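Local coordinates for Alpha/beta hydrolase fold protein (Ochrobactrum, PDB 4G9E) that hydrolyses N-acyl homoserine lactones, the signal molecules of bacterial quorum sensing, with an alpha/beta-hydrolase fold, at residues A[24-29]-A[93-98]; A[6-11]-A[89-94]. One frame throughout, in Å; residues are numbered along the deposited sequence.

Interaction 1. Residues A[24-29]-A[93-98]; sequences GAPLLM and IADAVV
With chi1 at -61°, I93 keeps CG1 beside its backbone N and sets CG2 opposite that N. CG2 meets P26 CG at 3.5 Å, closer than usual for two carbons. The two side chains run past one another in opposing senses. In L27 it is CG that lies opposite the backbone N (chi1 173°), beside its own carbonyl carbon. Its CD1 lies 3.8 Å from V97 CG1, and the two side chains cross at a slant. L28 and V98 occupy the other face of the sheet flank to flank, their ends in the same direction, with L28 CD2 4.2 Å from V98 CG2. L27 and L28 with V97 and V98 join strands 24-30 and 97-101, parallel neighbours in the central sheet of the alpha/beta hydrolase fold; I93 belongs to the preceding loop. V97 sits at the junction: its N donates to P26 O at 3.1 Å, and its O accepts from L28 N at 2.9 Å. The second bond is the straighter at the acceptor, with a C=O...N angle of 169°. P26 O also takes a hydrogen from water 1, which donates a second one to D95 O at 2.9 Å. Helix 255-270 covers the face of L27 and V97, and M88 of helix 77-91 packs against L28.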
loop_
_atom_site.group_PDB
_atom_site.type_symbol
_atom_site.label_atom_id
_atom_site.label_comp_id
_atom_site.label_asym_id
_atom_site.label_seq_id
_atom_site.Cartn_x
_atom_site.Cartn_y
_atom_site.Cartn_z
ATOM N N GLY A 24 6.719 -2.514 20.054
ATOM C CA GLY A 24 5.906 -1.315 20.022
ATOM C C GLY A 24 4.611 -1.477 19.257
ATOM O O GLY A 24 4.266 -2.570 18.802
ATOM N N ALA A 25 3.898 -0.365 19.117
ATOM C CA ALA A 25 2.634 -0.324 18.396
ATOM C C ALA A 25 2.732 -0.982 17.015
ATOM O O ALA A 25 3.759 -0.920 16.349
ATOM C CB ALA A 25 2.175 1.113 18.260
ATOM N N PRO A 26 1.650 -1.624 16.572
ATOM C CA PRO A 26 1.672 -2.298 15.271
ATOM C C PRO A 26 1.511 -1.363 14.070
ATOM O O PRO A 26 0.771 -0.377 14.114
ATOM C CB PRO A 26 0.487 -3.262 15.370
ATOM C CG PRO A 26 -0.445 -2.601 16.336
ATOM C CD PRO A 26 0.438 -1.932 17.346
ATOM N N LEU A 27 2.209 -1.720 12.994
ATOM C CA LEU A 27 2.132 -1.057 11.699
ATOM C C LEU A 27 1.830 -2.116 10.652
ATOM O O LEU A 27 2.623 -3.036 10.463
ATOM C CB LEU A 27 3.475 -0.401 11.358
ATOM C CG LEU A 27 3.550 0.186 9.946
ATOM C CD1 LEU A 27 2.762 1.481 9.835
ATOM C CD2 LEU A 27 4.993 0.396 9.511
ATOM N N LEU A 28 0.683 -1.993 9.991
ATOM C CA LEU A 28 0.364 -2.833 8.848
ATOM C C LEU A 28 0.887 -2.139 7.598
ATOM O O LEU A 28 0.521 -0.997 7.334
ATOM C CB LEU A 28 -1.149 -3.001 8.747
ATOM C CG LEU A 28 -1.657 -3.649 7.462
ATOM C CD1 LEU A 28 -1.146 -5.071 7.322
ATOM C CD2 LEU A 28 -3.194 -3.637 7.438
ATOM N N MET A 29 1.746 -2.820 6.845
ATOM C CA MET A 29 2.262 -2.298 5.581
ATOM C C MET A 29 1.642 -3.100 4.447
ATOM O O MET A 29 1.748 -4.327 4.442
ATOM C CB MET A 29 3.791 -2.413 5.519
ATOM C CG MET A 29 4.499 -1.648 6.618
ATOM S SD MET A 29 6.299 -1.650 6.473
ATOM C CE MET A 29 6.511 -0.397 5.217
ATOM N N ILE A 93 -5.534 -7.625 16.166
ATOM C CA ILE A 93 -5.000 -6.267 16.262
ATOM C C ILE A 93 -5.945 -5.279 15.594
ATOM O O ILE A 93 -6.089 -5.288 14.374
ATOM C CB ILE A 93 -3.622 -6.182 15.595
ATOM C CG1 ILE A 93 -2.647 -7.120 16.301
ATOM C CG2 ILE A 93 -3.102 -4.745 15.603
ATOM C CD1 ILE A 93 -1.325 -7.251 15.596
ATOM N N ALA A 94 -6.569 -4.414 16.383
ATOM C CA ALA A 94 -7.594 -3.509 15.869
ATOM C C ALA A 94 -7.106 -2.076 15.641
ATOM O O ALA A 94 -7.782 -1.294 14.976
ATOM C CB ALA A 94 -8.803 -3.509 16.795
ATOM N N ASP A 95 -5.939 -1.730 16.182
ATOM C CA ASP A 95 -5.509 -0.330 16.213
ATOM C C ASP A 95 -4.170 -0.066 15.535
ATOM O O ASP A 95 -3.414 0.819 15.943
ATOM C CB ASP A 95 -5.475 0.178 17.655
ATOM C CG ASP A 95 -4.470 -0.561 18.510
ATOM O OD1 ASP A 95 -3.928 -1.596 18.066
ATOM O OD2 ASP A 95 -4.228 -0.108 19.646
ATOM N N ALA A 96 -3.875 -0.824 14.490
ATOM C CA ALA A 96 -2.653 -0.580 13.743
ATOM C C ALA A 96 -2.666 0.797 13.106
ATOM O O ALA A 96 -3.719 1.334 12.739
ATOM C CB ALA A 96 -2.468 -1.635 12.677
ATOM N N VAL A 97 -1.473 1.358 12.965
ATOM C CA VAL A 97 -1.228 2.372 11.946
ATOM C C VAL A 97 -1.085 1.619 10.628
ATOM O O VAL A 97 -0.535 0.517 10.607
ATOM C CB VAL A 97 0.070 3.167 12.254
ATOM C CG1 VAL A 97 0.385 4.171 11.146
ATOM C CG2 VAL A 97 -0.049 3.867 13.607
ATOM N N VAL A 98 -1.609 2.184 9.541
ATOM C CA VAL A 98 -1.516 1.532 8.235
ATOM C C VAL A 98 -0.654 2.362 7.300
ATOM O O VAL A 98 -0.840 3.573 7.190
ATOM C CB VAL A 98 -2.915 1.278 7.622
ATOM C CG1 VAL A 98 -2.791 0.672 6.218
ATOM C CG2 VAL A 98 -3.714 0.371 8.551
HETATM O O HOH W 1 -0.593 1.093 16.251
#

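Interaction 2. Residues A[6-11]-A[89-94]; sequences HELETS and QQLGIA
L8 and L91 make the apolar part of this contact, where strand 4-10 faces the last turn of helix 77-91. L8 CD1 comes within 4.0 Å of L91 CD2, and the two side chains lie nearly perpendicular. The same L91 methyl comes up to the edge of the H6 ring. V87 of the same helix also touches L8, and I55 of strand 52-57 touches L91. This is the closely packed side.

The exposed side belongs to Q90, and it is held by polar bonds. Its CG is anti to the carbonyl carbon (chi1 -71°) and the chain runs on extended, which carries the amide across to the strand. NE2 donates to E9 O at 3.0 Å. The N-H...O angle is 173°, and the oxygen lies almost in the amide plane of Q90. At the other end the donor stands above the carbonyl plane of E9, off the lone pairs. OE1 passes alongside L8, 3.6 Å from its CB, and accepts from water 2 at 2.9 Å. E9 N donates to the same water, also at 2.9 Å.

An alanine in place of L8 would probably leave a gap beside L91 CD2 and expose one flank of the Q90 amide.

Behind Q90 the helix ends in a Schellman motif. G92 takes a positive phi of 73°, and its N bonds to Q89 O at 3.0 Å. The one direct hydrogen bond between the segments comes from the Q90 side chain, and the leucines add apolar contact. The amide satisfies E9 O directly, while water 2 takes the hydrogen of E9 N and gives one to OE1. Because E9 O can only accept, it favours NE2 on its side of the amide.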
loop_
_atom_site.group_PDB
_atom_site.type_symbol
_atom_site.label_atom_id
_atom_site.label_comp_id
_atom_site.label_asym_id
_atom_site.label_seq_id
_atom_site.Cartn_x
_atom_site.Cartn_y
_atom_site.Cartn_z
ATOM N N HIS A 6 4.430 -16.551 8.747
ATOM C CA HIS A 6 3.410 -17.564 8.959
ATOM C C HIS A 6 2.242 -17.345 8.010
ATOM O O HIS A 6 2.136 -16.297 7.389
ATOM C CB HIS A 6 2.980 -17.627 10.433
ATOM C CG HIS A 6 2.315 -16.382 10.936
ATOM N ND1 HIS A 6 2.979 -15.183 11.087
ATOM C CD2 HIS A 6 1.045 -16.163 11.351
ATOM C CE1 HIS A 6 2.141 -14.276 11.557
ATOM N NE2 HIS A 6 0.962 -14.847 11.728
ATOM N N GLU A 7 1.388 -18.350 7.872
ATOM C CA GLU A 7 0.286 -18.280 6.924
ATOM C C GLU A 7 -1.053 -18.401 7.631
ATOM O O GLU A 7 -1.198 -19.156 8.592
ATOM C CB GLU A 7 0.449 -19.356 5.847
ATOM C CG GLU A 7 1.691 -19.127 5.001
ATOM C CD GLU A 7 2.074 -20.316 4.153
ATOM O OE1 GLU A 7 1.478 -21.403 4.320
ATOM O OE2 GLU A 7 2.983 -20.157 3.310
ATOM N N LEU A 8 -2.019 -17.624 7.153
ATOM C CA LEU A 8 -3.366 -17.626 7.701
ATOM C C LEU A 8 -4.345 -18.213 6.701
ATOM O O LEU A 8 -4.312 -17.875 5.521
ATOM C CB LEU A 8 -3.808 -16.203 8.021
ATOM C CG LEU A 8 -3.012 -15.427 9.068
ATOM C CD1 LEU A 8 -3.542 -14.002 9.183
ATOM C CD2 LEU A 8 -3.058 -16.137 10.415
ATOM N N GLU A 9 -5.227 -19.082 7.180
ATOM C CA GLU A 9 -6.329 -19.559 6.364
ATOM C C GLU A 9 -7.484 -18.577 6.503
ATOM O O GLU A 9 -8.120 -18.495 7.555
ATOM C CB GLU A 9 -6.757 -20.964 6.793
ATOM C CG GLU A 9 -5.734 -22.045 6.482
ATOM C CD GLU A 9 -5.541 -22.270 4.990
ATOM O OE1 GLU A 9 -6.362 -21.764 4.193
ATOM O OE2 GLU A 9 -4.567 -22.957 4.615
ATOM N N THR A 10 -7.743 -17.816 5.445
ATOM C CA THR A 10 -8.802 -16.820 5.478
ATOM C C THR A 10 -9.876 -17.167 4.471
ATOM O O THR A 10 -9.716 -18.077 3.657
ATOM C CB THR A 10 -8.289 -15.395 5.153
ATOM O OG1 THR A 10 -8.093 -15.255 3.737
ATOM C CG2 THR A 10 -6.992 -15.093 5.907
ATOM N N SER A 11 -10.969 -16.418 4.511
ATOM C CA SER A 11 -12.058 -16.633 3.571
ATOM C C SER A 11 -11.651 -16.317 2.139
ATOM O O SER A 11 -12.349 -16.712 1.204
ATOM C CB SER A 11 -13.293 -15.812 3.959
ATOM O OG SER A 11 -13.084 -14.424 3.765
ATOM N N GLN A 89 -8.180 -9.038 12.015
ATOM C CA GLN A 89 -9.090 -9.707 12.951
ATOM C C GLN A 89 -8.438 -11.002 13.455
ATOM O O GLN A 89 -8.448 -11.265 14.677
ATOM C CB GLN A 89 -10.423 -9.998 12.248
ATOM C CG GLN A 89 -11.526 -10.534 13.148
ATOM C CD GLN A 89 -11.986 -9.439 14.100
ATOM O OE1 GLN A 89 -12.073 -9.643 15.317
ATOM N NE2 GLN A 89 -12.311 -8.256 13.529
ATOM N N GLN A 90 -7.937 -11.823 12.563
ATOM C CA GLN A 90 -7.308 -13.082 12.962
ATOM C C GLN A 90 -6.065 -12.844 13.819
ATOM O O GLN A 90 -5.793 -13.587 14.763
ATOM C CB GLN A 90 -6.963 -13.944 11.743
ATOM C CG GLN A 90 -8.181 -14.546 11.049
ATOM C CD GLN A 90 -7.824 -15.701 10.131
ATOM O OE1 GLN A 90 -6.728 -16.247 10.203
ATOM N NE2 GLN A 90 -8.752 -16.076 9.259
ATOM N N LEU A 91 -5.316 -11.800 13.490
ATOM C CA LEU A 91 -4.124 -11.458 14.251
ATOM C C LEU A 91 -4.471 -10.799 15.582
ATOM O O LEU A 91 -3.603 -10.631 16.441
ATOM C CB LEU A 91 -3.215 -10.527 13.448
ATOM C CG LEU A 91 -2.606 -11.069 12.158
ATOM C CD1 LEU A 91 -1.714 -10.002 11.528
ATOM C CD2 LEU A 91 -1.820 -12.337 12.427
ATOM N N GLY A 92 -5.733 -10.411 15.744
ATOM C CA GLY A 92 -6.202 -9.815 16.983
ATOM C C GLY A 92 -5.729 -8.393 17.235
ATOM O O GLY A 92 -5.555 -7.998 18.391
ATOM N N ILE A 93 -5.534 -7.625 16.166
ATOM C CA ILE A 93 -5.000 -6.267 16.262
ATOM C C ILE A 93 -5.945 -5.279 15.594
ATOM O O ILE A 93 -6.089 -5.288 14.374
ATOM C CB ILE A 93 -3.622 -6.182 15.595
ATOM C CG1 ILE A 93 -2.647 -7.120 16.301
ATOM C CG2 ILE A 93 -3.102 -4.745 15.603
ATOM C CD1 ILE A 93 -1.325 -7.251 15.596
ATOM N N ALA A 94 -6.569 -4.414 16.383
ATOM C CA ALA A 94 -7.594 -3.509 15.869
ATOM C C ALA A 94 -7.106 -2.076 15.641
ATOM O O ALA A 94 -7.782 -1.294 14.976
ATOM C CB ALA A 94 -8.803 -3.509 16.795
HETATM O O HOH W 2 -5.757 -18.948 10.045
#

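Interactions 1 and 2 meet at the loop that leaves helix 77-91 and enters strand 97-101. They share I93 and A94, and their centres are 13 Å apart. The helix end reaches strand 4-10, at the edge of the sheet. The loop and the next strand reach strand 24-30, in its interior. I93 also packs on R53 and I55 of strand 52-57, which lies between strands 13-19 and 24-30. Strand 97-101 leads into a probable nucleophile elbow (G100, S102, G104), which begins within the strand itself. The V98 side chain of interaction 1 is about 14 Å from the bound N-butanoyl-L-homoserine, so V98 itself is well away from the ligand.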